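Local coordinates for putative hyaluronoglucosaminidase (Clostridium perfringens, PDB 6PWI), which probably hydrolyses the glycosidic bonds of hexosamine sugars as a secreted family 84 glycoside hydrolase, represented here by the piece that carries its catalytic barrel, at residues A235-M240 and Y286-R291; A273-I278 and V308-D313; M389-P394 and F437-Y442; N531-K536 and L541-I546; R605-P608 and L613-F616. All blocks are in the same frame, centred on the assembly; numbering follows the deposited sequence.

Contact 1: A235-M240 and Y286-R291; sequences AEIKEM and YSVGVR
In Lys238 the first torsion sets CG anti to the backbone N (chi1 160°). In Val288 it puts CG1 beside the backbone N (chi1 -69°). The lysine stem lies at a slant against the valine. CB of Lys238 is 3.5 Å from CB of Val288, and CD of Lys238 is 3.9 Å from CG1 of Val288. One residue back, CG2 of Ile237 is 4.2 Å from CG2 of Val288. The lysine bends at its last torsion, and its ammonium forms a salt bridge with Asp242.

Val288 sits in a type I turn after helix 268-286. Gly289, with positive phi, is the C-prime residue of a Schellman motif that ends this helix. The O of Tyr286 accepts from Gly289 N at 3.1 Å and from Arg291 NH2 at 2.8 Å. That arginine nitrogen also lies over the face of the Tyr286 ring. The loop then leads into barrel strand 293-296.

The contact packs this helix-to-strand loop on the barrel helix 231-247. It is wholly apolar. The lysine contributes its methylenes, and the hydrogen bonds of 286-291 serve to hold the turn.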
# COMPACT_ATOMS: atom_id res chain seq x y z
N ALA A 235 14.95 18.30 -10.77
CA ALA A 235 13.94 18.33 -11.81
C ALA A 235 13.20 16.99 -11.86
O ALA A 235 12.03 16.93 -12.22
CB ALA A 235 14.56 18.67 -13.15
N GLU A 236 13.92 15.92 -11.49
CA GLU A 236 13.34 14.59 -11.42
C GLU A 236 12.36 14.53 -10.25
O GLU A 236 11.28 13.96 -10.39
CB GLU A 236 14.42 13.52 -11.26
CG GLU A 236 15.17 13.22 -12.55
CD GLU A 236 16.42 12.37 -12.35
OE1 GLU A 236 16.51 11.65 -11.32
OE2 GLU A 236 17.30 12.42 -13.23
N ILE A 237 12.76 15.12 -9.12
CA ILE A 237 11.92 15.20 -7.94
C ILE A 237 10.64 15.96 -8.29
O ILE A 237 9.55 15.51 -7.95
CB ILE A 237 12.68 15.80 -6.73
CG1 ILE A 237 13.71 14.82 -6.17
CG2 ILE A 237 11.71 16.28 -5.65
CD1 ILE A 237 14.65 15.41 -5.14
N LYS A 238 10.78 17.09 -8.99
CA LYS A 238 9.62 17.91 -9.31
C LYS A 238 8.60 17.14 -10.16
O LYS A 238 7.40 17.35 -10.01
CB LYS A 238 10.02 19.26 -9.91
CG LYS A 238 8.92 19.96 -10.70
CD LYS A 238 9.06 21.46 -10.74
CE LYS A 238 8.31 22.12 -11.87
NZ LYS A 238 7.04 21.41 -12.18
N GLU A 239 9.08 16.25 -11.03
CA GLU A 239 8.16 15.44 -11.82
C GLU A 239 7.35 14.51 -10.91
O GLU A 239 6.16 14.31 -11.12
CB GLU A 239 8.90 14.65 -12.89
CG GLU A 239 9.12 15.41 -14.18
CD GLU A 239 9.84 14.62 -15.26
OE1 GLU A 239 10.19 13.46 -15.01
OE2 GLU A 239 10.04 15.18 -16.36
N MET A 240 8.01 13.96 -9.88
CA MET A 240 7.35 13.05 -8.95
C MET A 240 6.37 13.82 -8.07
O MET A 240 5.28 13.33 -7.80
CB MET A 240 8.36 12.28 -8.10
CG MET A 240 9.10 11.24 -8.90
SD MET A 240 10.20 10.23 -7.91
CE MET A 240 11.67 11.26 -7.82
N TYR A 286 10.63 22.91 -1.29
CA TYR A 286 9.40 23.68 -1.28
C TYR A 286 9.16 24.32 -2.64
O TYR A 286 8.02 24.44 -3.09
CB TYR A 286 9.42 24.78 -0.21
CG TYR A 286 8.11 25.51 -0.04
CD1 TYR A 286 7.17 25.09 0.89
CD2 TYR A 286 7.80 26.63 -0.80
CE1 TYR A 286 5.96 25.76 1.04
CE2 TYR A 286 6.60 27.30 -0.67
CZ TYR A 286 5.67 26.87 0.26
OH TYR A 286 4.48 27.51 0.41
N SER A 287 10.27 24.72 -3.29
CA SER A 287 10.25 25.45 -4.55
C SER A 287 9.82 24.55 -5.71
O SER A 287 9.44 25.05 -6.76
CB SER A 287 11.58 26.11 -4.81
OG SER A 287 12.49 25.21 -5.42
N VAL A 288 9.88 23.23 -5.53
CA VAL A 288 9.39 22.35 -6.58
C VAL A 288 8.05 21.72 -6.18
O VAL A 288 7.55 20.87 -6.91
CB VAL A 288 10.43 21.31 -7.06
CG1 VAL A 288 11.58 21.97 -7.80
CG2 VAL A 288 10.95 20.43 -5.93
N GLY A 289 7.47 22.14 -5.05
CA GLY A 289 6.08 21.81 -4.74
C GLY A 289 5.87 20.90 -3.53
O GLY A 289 4.73 20.61 -3.17
N VAL A 290 6.96 20.45 -2.89
CA VAL A 290 6.87 19.66 -1.67
C VAL A 290 6.20 20.49 -0.57
O VAL A 290 6.59 21.62 -0.32
CB VAL A 290 8.24 19.13 -1.22
CG1 VAL A 290 8.13 18.34 0.08
CG2 VAL A 290 8.92 18.30 -2.29
N ARG A 291 5.20 19.89 0.10
CA ARG A 291 4.40 20.61 1.08
C ARG A 291 4.28 19.82 2.39
O ARG A 291 3.46 20.16 3.25
CB ARG A 291 3.03 20.97 0.49
CG ARG A 291 3.07 22.06 -0.58
CD ARG A 291 3.44 23.43 -0.03
NE ARG A 291 3.52 24.48 -1.06
CZ ARG A 291 4.52 24.64 -1.92
NH1 ARG A 291 4.47 25.63 -2.80
NH2 ARG A 291 5.57 23.83 -1.92

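Contact 2: A273-I278 and V308-D313; sequences ADLEKI and VKLMED
Leu275 and Leu310 lie on two successive helices of the (beta/alpha)8 barrel, 268-286 and 304-321. The helices run in roughly the same sense. The axes of the two short segments make an angle of 53° and come within 11.6 Å. The closest CA atoms are those of Leu275 and Leu310, 7.9 Å apart, so side chains bridge the gap.

Leu275 does most of the touching. Its first torsion is trans (chi1 180°), which carries the branch toward the other helix. CD1 of Leu275 is 4.1 Å from CD1 of Leu310, and the two side chains pass each other obliquely. CD2 of Leu275 lies 3.9 Å from CB of Asp313 and 3.8 Å from OD2 of Asp313. Here the side chains cross at about a right angle. One turn further along, Ile278 and Leu310 meet tip to tip, with CD1 of Ile278 4.1 Å from CD2 of Leu310. Leu310 thus gives one methyl to each partner.

Loop residues pack around these side chains. Trp225 packs on Ile278, and Phe258 and Met263 pack on Leu310. The side chain of Leu310 is about 11 Å from that of Asp299, the predicted proton donor, in the region between strand 293-296 and helix 304-321.

The carboxylate of Asp313 touches Leu275 by van der Waals contact. Its OD2 is hydrogen-bonded to the hydroxyl of Tyr271. The helix pair is therefore joined here by hydrocarbon packing, with a polar group at one border.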
# COMPACT_ATOMS: atom_id res chain seq x y z
N ALA A 273 24.06 28.57 12.14
CA ALA A 273 24.64 28.36 10.82
C ALA A 273 24.00 27.14 10.16
O ALA A 273 23.67 27.17 8.98
CB ALA A 273 26.15 28.24 10.92
N ASP A 274 23.80 26.08 10.97
CA ASP A 274 23.26 24.82 10.50
C ASP A 274 21.75 24.91 10.29
O ASP A 274 21.21 24.25 9.40
CB ASP A 274 23.72 23.66 11.39
CG ASP A 274 24.97 22.95 10.88
OD1 ASP A 274 25.31 23.14 9.69
OD2 ASP A 274 25.59 22.22 11.68
N LEU A 275 21.06 25.73 11.09
CA LEU A 275 19.63 25.90 10.92
C LEU A 275 19.34 26.63 9.61
O LEU A 275 18.29 26.42 9.01
CB LEU A 275 19.03 26.64 12.12
CG LEU A 275 17.52 26.88 12.03
CD1 LEU A 275 16.76 25.56 12.01
CD2 LEU A 275 17.03 27.77 13.16
N GLU A 276 20.28 27.47 9.18
CA GLU A 276 20.15 28.23 7.94
C GLU A 276 20.14 27.27 6.75
O GLU A 276 19.39 27.46 5.80
CB GLU A 276 21.30 29.23 7.79
CG GLU A 276 21.06 30.55 8.49
CD GLU A 276 22.07 31.66 8.19
OE1 GLU A 276 22.84 31.53 7.21
OE2 GLU A 276 22.08 32.65 8.95
N LYS A 277 20.98 26.23 6.85
CA LYS A 277 21.18 25.29 5.75
C LYS A 277 19.99 24.35 5.63
O LYS A 277 19.49 24.14 4.53
CB LYS A 277 22.51 24.54 5.91
CG LYS A 277 23.67 25.42 6.32
CD LYS A 277 24.93 25.19 5.53
CE LYS A 277 25.99 26.21 5.90
NZ LYS A 277 27.35 25.62 5.78
N ILE A 278 19.52 23.81 6.77
CA ILE A 278 18.39 22.90 6.73
C ILE A 278 17.19 23.61 6.13
O ILE A 278 16.51 23.07 5.26
CB ILE A 278 18.11 22.24 8.10
CG1 ILE A 278 17.28 20.95 7.94
CG2 ILE A 278 17.44 23.21 9.07
CD1 ILE A 278 17.30 20.03 9.15
N VAL A 308 14.56 17.91 19.82
CA VAL A 308 13.41 18.73 20.13
C VAL A 308 13.67 20.18 19.70
O VAL A 308 12.83 20.80 19.04
CB VAL A 308 13.01 18.64 21.61
CG1 VAL A 308 11.85 19.56 21.96
CG2 VAL A 308 12.68 17.21 22.00
N LYS A 309 14.85 20.71 20.08
CA LYS A 309 15.25 22.06 19.72
C LYS A 309 15.01 22.29 18.23
O LYS A 309 14.32 23.24 17.85
CB LYS A 309 16.71 22.30 20.14
CG LYS A 309 17.27 23.70 19.94
CD LYS A 309 18.54 23.90 20.76
CE LYS A 309 19.50 24.93 20.21
NZ LYS A 309 18.85 26.25 20.02
N LEU A 310 15.54 21.39 17.38
CA LEU A 310 15.43 21.55 15.94
C LEU A 310 13.96 21.59 15.52
O LEU A 310 13.56 22.47 14.75
CB LEU A 310 16.18 20.42 15.23
CG LEU A 310 16.00 20.40 13.71
CD1 LEU A 310 16.58 21.65 13.07
CD2 LEU A 310 16.62 19.16 13.09
N MET A 311 13.15 20.65 16.05
CA MET A 311 11.77 20.50 15.61
C MET A 311 10.97 21.74 16.00
O MET A 311 10.01 22.09 15.31
CB MET A 311 11.12 19.24 16.19
CG MET A 311 11.72 17.93 15.67
SD MET A 311 11.91 17.80 13.85
CE MET A 311 10.20 17.87 13.31
N GLU A 312 11.37 22.40 17.10
CA GLU A 312 10.73 23.62 17.55
C GLU A 312 10.98 24.73 16.53
O GLU A 312 10.08 25.50 16.23
CB GLU A 312 11.23 24.02 18.94
CG GLU A 312 10.32 23.56 20.07
CD GLU A 312 10.95 23.44 21.45
OE1 GLU A 312 12.19 23.58 21.57
OE2 GLU A 312 10.20 23.18 22.42
N ASP A 313 12.21 24.76 16.00
CA ASP A 313 12.63 25.77 15.03
C ASP A 313 12.02 25.49 13.66
O ASP A 313 11.69 26.43 12.94
CB ASP A 313 14.16 25.94 15.01
CG ASP A 313 14.69 26.77 16.18
OD1 ASP A 313 13.94 27.63 16.68
OD2 ASP A 313 15.85 26.55 16.57

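Contact 3: M389-P394 and F437-Y442; sequences MWLNWP and FAIADY. With EDO (1,2-ethanediol), chain H.
Leu391 and Ile439 lean across each other in the wall of the (beta/alpha)8 barrel. Leu391 ends the seventh strand, 387-391, and Ile439 lies on helix 433-444, which follows the eighth strand, 418-423. CD2 of Leu391 is 3.5 Å from CD1 of Ile439. The isoleucine has CG1 beside the backbone N (chi1 -61°) and turns again at its second torsion, which leaves CD1 facing the strand. Ile421 and Thr423 of strand 418-423 also touch Ile439.

Trp393 approaches the same helix with its ring edge. CB of Ala438 lies near the ring plane, 4.5 Å from CZ3 of Trp393. Pro394, which follows a cis peptide bond, sets its CB over one face of the Trp393 ring, toward the rim. Asn392 is the centre of an inverse gamma turn, which bends the chain as it leaves the strand.

NE1 of Trp390 donates to OD1 of Asn392 at 3.0 Å, from above the plane of the amide carbonyl. Asn424 also donates to that OD1, and ND2 of Asn392 donates to the backbone O of Ile367. A molecule of 1,2-ethanediol, probably from the crystallisation liquor, lies here. ND2 of Asn392 makes a weak bond to O2 of the ethanediol at 3.4 Å. C2 of the ethanediol sits over the centre of the Trp390 ring, 3.3 Å from CE2 of Trp390.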
# COMPACT_ATOMS: atom_id res chain seq x y z
N MET A 389 1.92 4.65 12.66
CA MET A 389 2.46 3.31 12.51
C MET A 389 3.27 3.22 11.21
O MET A 389 2.77 3.58 10.14
CB MET A 389 1.32 2.29 12.48
CG MET A 389 1.73 0.91 11.99
SD MET A 389 2.47 -0.02 13.34
CE MET A 389 2.65 -1.64 12.59
N TRP A 390 4.52 2.77 11.34
CA TRP A 390 5.36 2.35 10.23
C TRP A 390 5.32 0.82 10.18
O TRP A 390 5.83 0.16 11.08
CB TRP A 390 6.78 2.89 10.44
CG TRP A 390 7.87 2.40 9.52
CD1 TRP A 390 8.02 1.15 8.98
CD2 TRP A 390 9.01 3.16 9.07
NE1 TRP A 390 9.15 1.10 8.20
CE2 TRP A 390 9.78 2.31 8.24
CE3 TRP A 390 9.45 4.48 9.28
CZ2 TRP A 390 10.96 2.74 7.63
CZ3 TRP A 390 10.62 4.89 8.68
CH2 TRP A 390 11.37 4.03 7.87
N LEU A 391 4.66 0.27 9.14
CA LEU A 391 4.49 -1.17 9.03
C LEU A 391 5.58 -1.77 8.16
O LEU A 391 5.65 -1.51 6.96
CB LEU A 391 3.10 -1.48 8.47
CG LEU A 391 2.78 -2.97 8.35
CD1 LEU A 391 2.76 -3.64 9.72
CD2 LEU A 391 1.46 -3.20 7.63
N ASN A 392 6.41 -2.61 8.79
CA ASN A 392 7.49 -3.29 8.09
C ASN A 392 6.97 -4.56 7.42
O ASN A 392 7.40 -5.66 7.74
CB ASN A 392 8.67 -3.56 9.03
CG ASN A 392 9.65 -2.41 9.06
OD1 ASN A 392 9.92 -1.81 8.03
ND2 ASN A 392 10.17 -2.09 10.24
N TRP A 393 6.03 -4.37 6.49
CA TRP A 393 5.53 -5.39 5.59
C TRP A 393 4.95 -4.66 4.38
O TRP A 393 4.22 -3.69 4.56
CB TRP A 393 4.46 -6.26 6.26
CG TRP A 393 3.75 -7.19 5.32
CD1 TRP A 393 4.18 -8.42 4.91
CD2 TRP A 393 2.49 -6.97 4.67
NE1 TRP A 393 3.28 -8.98 4.04
CE2 TRP A 393 2.23 -8.12 3.88
CE3 TRP A 393 1.55 -5.94 4.68
CZ2 TRP A 393 1.07 -8.25 3.11
CZ3 TRP A 393 0.41 -6.06 3.92
CH2 TRP A 393 0.17 -7.20 3.15
N PRO A 394 5.18 -5.13 3.14
CA PRO A 394 5.84 -6.40 2.87
C PRO A 394 7.31 -6.34 2.49
O PRO A 394 7.77 -7.14 1.68
CB PRO A 394 5.02 -6.84 1.65
CG PRO A 394 4.89 -5.56 0.85
CD PRO A 394 4.73 -4.47 1.90
N PHE A 437 -2.87 -1.80 -1.57
CA PHE A 437 -4.31 -1.96 -1.53
C PHE A 437 -4.76 -2.26 -0.10
O PHE A 437 -5.73 -1.66 0.37
CB PHE A 437 -4.76 -3.07 -2.48
CG PHE A 437 -6.23 -3.07 -2.78
CD1 PHE A 437 -6.74 -2.40 -3.89
CD2 PHE A 437 -7.12 -3.76 -1.96
CE1 PHE A 437 -8.10 -2.43 -4.17
CE2 PHE A 437 -8.48 -3.77 -2.24
CZ PHE A 437 -8.97 -3.12 -3.35
N ALA A 438 -4.05 -3.16 0.59
CA ALA A 438 -4.43 -3.58 1.93
C ALA A 438 -4.39 -2.40 2.89
O ALA A 438 -5.38 -2.12 3.56
CB ALA A 438 -3.56 -4.72 2.40
N ILE A 439 -3.24 -1.71 2.93
CA ILE A 439 -3.03 -0.58 3.83
C ILE A 439 -4.01 0.55 3.53
O ILE A 439 -4.48 1.21 4.44
CB ILE A 439 -1.56 -0.12 3.77
CG1 ILE A 439 -0.59 -1.23 4.20
CG2 ILE A 439 -1.33 1.16 4.56
CD1 ILE A 439 -1.01 -1.97 5.43
N ALA A 440 -4.33 0.76 2.24
CA ALA A 440 -5.26 1.79 1.84
C ALA A 440 -6.64 1.50 2.43
O ALA A 440 -7.25 2.38 3.03
CB ALA A 440 -5.31 1.88 0.34
N ASP A 441 -7.11 0.26 2.24
CA ASP A 441 -8.42 -0.17 2.69
C ASP A 441 -8.47 -0.10 4.22
O ASP A 441 -9.36 0.53 4.79
CB ASP A 441 -8.72 -1.56 2.15
CG ASP A 441 -10.14 -2.07 2.39
OD1 ASP A 441 -11.03 -1.26 2.73
OD2 ASP A 441 -10.34 -3.29 2.20
N TYR A 442 -7.50 -0.74 4.87
CA TYR A 442 -7.45 -0.80 6.32
C TYR A 442 -7.28 0.60 6.90
O TYR A 442 -7.90 0.93 7.91
CB TYR A 442 -6.32 -1.72 6.77
CG TYR A 442 -6.07 -1.75 8.26
CD1 TYR A 442 -7.02 -2.28 9.14
CD2 TYR A 442 -4.89 -1.27 8.80
CE1 TYR A 442 -6.79 -2.32 10.51
CE2 TYR A 442 -4.65 -1.32 10.17
CZ TYR A 442 -5.60 -1.85 11.02
OH TYR A 442 -5.37 -1.88 12.36
C1 EDO H . 12.85 2.72 11.35
O1 EDO H . 13.89 3.16 10.48
C2 EDO H . 11.87 1.79 10.72
O2 EDO H . 12.37 0.52 10.26

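Contact 4: N531-K536 and L541-I546; sequences NNFATK and LLKSEI
Phe533 is the first residue of 531-536 to reach across to 541-546. The two segments belong to helices 513-536 and 540-572, which form a helical hairpin with a short connection. Their local axes run roughly antiparallel, at 149°, and come within 10.4 Å.

With a chi1 of 171°, the ring of Phe533 swings out from its helix and extends toward the second one. Leu542 meets it at the edge, in the ring plane, with CD2 of Leu542 4.0 Å from CZ of Phe533. Ile546 crosses the phenylalanine at about a right angle, with its CD1 3.7 Å from CE2 of Phe533. CG of Lys543 is 4.0 Å from the same CE2. Phe473 of helix 467-475 packs edge-to-face with Phe533.

Ala534 comes next. Its CB is 4.3 Å from CD of Lys543, and its backbone O accepts a hydrogen bond from NZ of Lys543 at 3.2 Å, in the carbonyl plane. The lysine bends at its third torsion (chi3 -95°) to bring NZ there. Further on, Lys536 turns to Glu469 in a salt bridge.

NZ of Lys543 also donates to the backbone O of Ser537 and forms a salt bridge with Glu540. One ammonium thus joins carbonyls at the end of the first helix to an acid of the second. Its charge probably suits the negative end of the helix 513-536 dipole, beside the apolar packing of Phe533.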
# COMPACT_ATOMS: atom_id res chain seq x y z
N ASN A 531 1.96 -20.05 -17.16
CA ASN A 531 2.16 -20.13 -18.60
C ASN A 531 1.33 -19.08 -19.34
O ASN A 531 1.68 -18.69 -20.45
CB ASN A 531 1.95 -21.55 -19.14
CG ASN A 531 3.08 -22.50 -18.81
OD1 ASN A 531 4.24 -22.11 -18.71
ND2 ASN A 531 2.75 -23.77 -18.63
N ASN A 532 0.25 -18.60 -18.73
CA ASN A 532 -0.67 -17.71 -19.43
C ASN A 532 -0.43 -16.26 -19.04
O ASN A 532 -0.94 -15.35 -19.71
CB ASN A 532 -2.14 -18.07 -19.16
CG ASN A 532 -2.51 -19.43 -19.70
OD1 ASN A 532 -2.01 -19.83 -20.75
ND2 ASN A 532 -3.37 -20.15 -19.00
N PHE A 533 0.32 -16.04 -17.95
CA PHE A 533 0.39 -14.71 -17.35
C PHE A 533 0.99 -13.70 -18.32
O PHE A 533 0.38 -12.66 -18.56
CB PHE A 533 1.12 -14.75 -16.01
CG PHE A 533 1.40 -13.39 -15.43
CD1 PHE A 533 0.39 -12.63 -14.85
CD2 PHE A 533 2.69 -12.86 -15.46
CE1 PHE A 533 0.66 -11.38 -14.31
CE2 PHE A 533 2.95 -11.61 -14.93
CZ PHE A 533 1.94 -10.87 -14.36
N ALA A 534 2.18 -14.01 -18.86
CA ALA A 534 2.92 -13.09 -19.72
C ALA A 534 2.11 -12.75 -20.97
O ALA A 534 2.22 -11.65 -21.50
CB ALA A 534 4.27 -13.66 -20.07
N THR A 535 1.29 -13.71 -21.41
CA THR A 535 0.44 -13.52 -22.58
C THR A 535 -0.67 -12.52 -22.25
O THR A 535 -0.99 -11.68 -23.08
CB THR A 535 -0.05 -14.87 -23.13
OG1 THR A 535 0.99 -15.34 -23.99
CG2 THR A 535 -1.33 -14.78 -23.94
N LYS A 536 -1.24 -12.62 -21.05
CA LYS A 536 -2.47 -11.91 -20.74
C LYS A 536 -2.19 -10.50 -20.22
O LYS A 536 -2.91 -9.57 -20.57
CB LYS A 536 -3.36 -12.72 -19.79
CG LYS A 536 -4.09 -13.88 -20.45
CD LYS A 536 -4.58 -14.93 -19.47
CE LYS A 536 -6.03 -14.75 -19.08
NZ LYS A 536 -6.53 -15.96 -18.40
N LEU A 541 6.17 -3.72 -16.67
CA LEU A 541 6.93 -3.45 -15.46
C LEU A 541 6.71 -4.57 -14.44
O LEU A 541 7.66 -5.01 -13.80
CB LEU A 541 6.53 -2.09 -14.88
CG LEU A 541 7.11 -0.87 -15.61
CD1 LEU A 541 6.49 0.41 -15.10
CD2 LEU A 541 8.63 -0.83 -15.48
N LEU A 542 5.46 -5.04 -14.31
CA LEU A 542 5.15 -6.14 -13.41
C LEU A 542 5.75 -7.44 -13.94
O LEU A 542 6.38 -8.19 -13.19
CB LEU A 542 3.63 -6.21 -13.23
CG LEU A 542 3.08 -7.41 -12.46
CD1 LEU A 542 3.60 -7.44 -11.03
CD2 LEU A 542 1.56 -7.40 -12.48
N LYS A 543 5.60 -7.68 -15.25
CA LYS A 543 6.04 -8.91 -15.87
C LYS A 543 7.53 -9.16 -15.62
O LYS A 543 7.90 -10.28 -15.25
CB LYS A 543 5.72 -8.92 -17.37
CG LYS A 543 4.25 -9.11 -17.70
CD LYS A 543 4.01 -9.46 -19.15
CE LYS A 543 3.68 -8.26 -20.02
NZ LYS A 543 3.39 -8.68 -21.41
N SER A 544 8.37 -8.14 -15.83
CA SER A 544 9.81 -8.32 -15.75
C SER A 544 10.27 -8.42 -14.29
O SER A 544 11.23 -9.11 -13.98
CB SER A 544 10.56 -7.26 -16.51
OG SER A 544 10.52 -6.03 -15.80
N GLU A 545 9.53 -7.74 -13.40
CA GLU A 545 9.81 -7.73 -11.98
C GLU A 545 9.66 -9.13 -11.38
O GLU A 545 10.51 -9.56 -10.60
CB GLU A 545 8.79 -6.82 -11.31
CG GLU A 545 9.38 -5.91 -10.26
CD GLU A 545 8.33 -4.95 -9.73
OE1 GLU A 545 8.33 -3.76 -10.14
OE2 GLU A 545 7.50 -5.40 -8.90
N ILE A 546 8.56 -9.82 -11.71
CA ILE A 546 8.20 -11.04 -11.00
C ILE A 546 8.60 -12.31 -11.76
O ILE A 546 8.44 -13.40 -11.23
CB ILE A 546 6.71 -11.05 -10.61
CG1 ILE A 546 5.79 -11.20 -11.82
CG2 ILE A 546 6.35 -9.82 -9.77
CD1 ILE A 546 4.36 -11.52 -11.46

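Contact 5: R605-P608 and L613-F616; sequences RPEP and LIPF
OE2 of Glu607 takes a salt-bridged hydrogen bond from NH1 of Arg605 at 3.1 Å, while the stem of the same glutamate touches Ile614. The bond is nearly straight, 171° at the hydrogen. OE2 lies in the guanidinium plane, but NH1 meets OE2 from well above the carboxylate plane. Arg402 forms a salt bridge to OE1, and Arg593 makes a long, weak ion pair with OE2.

The Glu607 side chain is extended beyond CG. This carries the acid to the arginines and leaves CG beside Ile614. CD1 of Ile614 is 4.1 Å from CG of Glu607, and the two side chains cross at about a right angle. The same CD1 is 3.6 Å from the backbone O of Pro608. CG1 of Ile614 stands beside its backbone N (chi1 -70°), and the second torsion then extends CD1 toward the loop.

Loop 605-608 follows strand 602-604 and precedes helix 613-623 near the C-terminus. Pro606 and Pro608 rest on Trp549 and Ser552 of helix 540-572. Leu613 and Phe616 pack into the bundle, on helices 496-507, 513-536 and 540-572.

Across the two segments the contact is one methyl packed against a glutamate stem and a carbonyl. The charged bonds lie on the loop side of the contact, with Arg402 and Arg593 coming from elsewhere in the chain. The surrounding arginines probably favour the ionised form of Glu607, and its acid links the loop to Arg402.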
# COMPACT_ATOMS: atom_id res chain seq x y z
N ARG A 605 18.50 -15.79 -5.51
CA ARG A 605 17.74 -16.92 -6.04
C ARG A 605 16.28 -16.81 -5.60
O ARG A 605 15.97 -16.95 -4.42
CB ARG A 605 18.39 -18.23 -5.59
CG ARG A 605 17.53 -19.48 -5.74
CD ARG A 605 18.25 -20.74 -5.29
NE ARG A 605 18.58 -20.75 -3.87
CZ ARG A 605 17.76 -21.16 -2.90
NH1 ARG A 605 16.53 -21.58 -3.19
NH2 ARG A 605 18.16 -21.13 -1.64
N PRO A 606 15.33 -16.52 -6.51
CA PRO A 606 13.92 -16.40 -6.13
C PRO A 606 13.44 -17.77 -5.68
O PRO A 606 13.77 -18.78 -6.31
CB PRO A 606 13.21 -15.92 -7.40
CG PRO A 606 14.15 -16.29 -8.53
CD PRO A 606 15.55 -16.27 -7.94
N GLU A 607 12.69 -17.78 -4.58
CA GLU A 607 12.27 -19.02 -3.94
C GLU A 607 10.84 -18.89 -3.42
O GLU A 607 10.62 -18.72 -2.22
CB GLU A 607 13.25 -19.39 -2.83
CG GLU A 607 13.10 -20.82 -2.35
CD GLU A 607 13.86 -21.14 -1.08
OE1 GLU A 607 13.84 -20.29 -0.15
OE2 GLU A 607 14.48 -22.23 -1.01
N PRO A 608 9.82 -18.97 -4.30
CA PRO A 608 8.43 -19.07 -3.86
C PRO A 608 8.06 -20.48 -3.37
O PRO A 608 8.80 -21.44 -3.59
CB PRO A 608 7.66 -18.74 -5.14
CG PRO A 608 8.55 -19.25 -6.26
CD PRO A 608 9.96 -18.95 -5.77
N LEU A 613 4.61 -25.81 -0.58
CA LEU A 613 4.82 -26.40 -1.90
C LEU A 613 6.11 -27.21 -1.91
O LEU A 613 6.11 -28.37 -2.36
CB LEU A 613 4.83 -25.33 -2.99
CG LEU A 613 3.55 -24.52 -3.21
CD1 LEU A 613 3.53 -23.89 -4.59
CD2 LEU A 613 2.29 -25.35 -2.99
N ILE A 614 7.20 -26.61 -1.43
CA ILE A 614 8.50 -27.28 -1.45
C ILE A 614 8.49 -28.45 -0.46
O ILE A 614 8.93 -29.55 -0.81
CB ILE A 614 9.65 -26.27 -1.25
CG1 ILE A 614 9.81 -25.38 -2.49
CG2 ILE A 614 10.95 -26.97 -0.91
CD1 ILE A 614 10.67 -24.16 -2.27
N PRO A 615 8.01 -28.28 0.80
CA PRO A 615 7.92 -29.40 1.74
C PRO A 615 7.19 -30.62 1.18
O PRO A 615 7.59 -31.75 1.45
CB PRO A 615 7.19 -28.78 2.95
CG PRO A 615 7.62 -27.33 2.90
CD PRO A 615 7.63 -27.00 1.42
N PHE A 616 6.15 -30.38 0.38
CA PHE A 616 5.38 -31.45 -0.24
C PHE A 616 6.24 -32.21 -1.24
O PHE A 616 6.23 -33.44 -1.26
CB PHE A 616 4.11 -30.88 -0.88
CG PHE A 616 3.20 -31.90 -1.52
CD1 PHE A 616 2.91 -33.10 -0.88
CD2 PHE A 616 2.61 -31.64 -2.75
CE1 PHE A 616 2.06 -34.02 -1.48
CE2 PHE A 616 1.75 -32.56 -3.34
CZ PHE A 616 1.48 -33.75 -2.70

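Contacts 1, 2 and 3 lie in the eight-stranded beta-N-acetylglucosaminidase barrel. Contact 2 uses helix 268-286, and contact 1 the loop that leaves it. The segments of these two contacts alternate along the chain, and their centres are 22 Å apart. Contact 3 follows in sequence, near the centre of the chain, where the last two barrel strands meet helix 433-444. Contacts 4 and 5 come later, in the helices toward the C-terminus, with centres 19 Å apart. Helix 540-572 carries half of contact 4 and packs on the loop of contact 5. The centres of contacts 2 and 5 are about 50 Å apart, so the helical part stands well away from the barrel helices of contact 2.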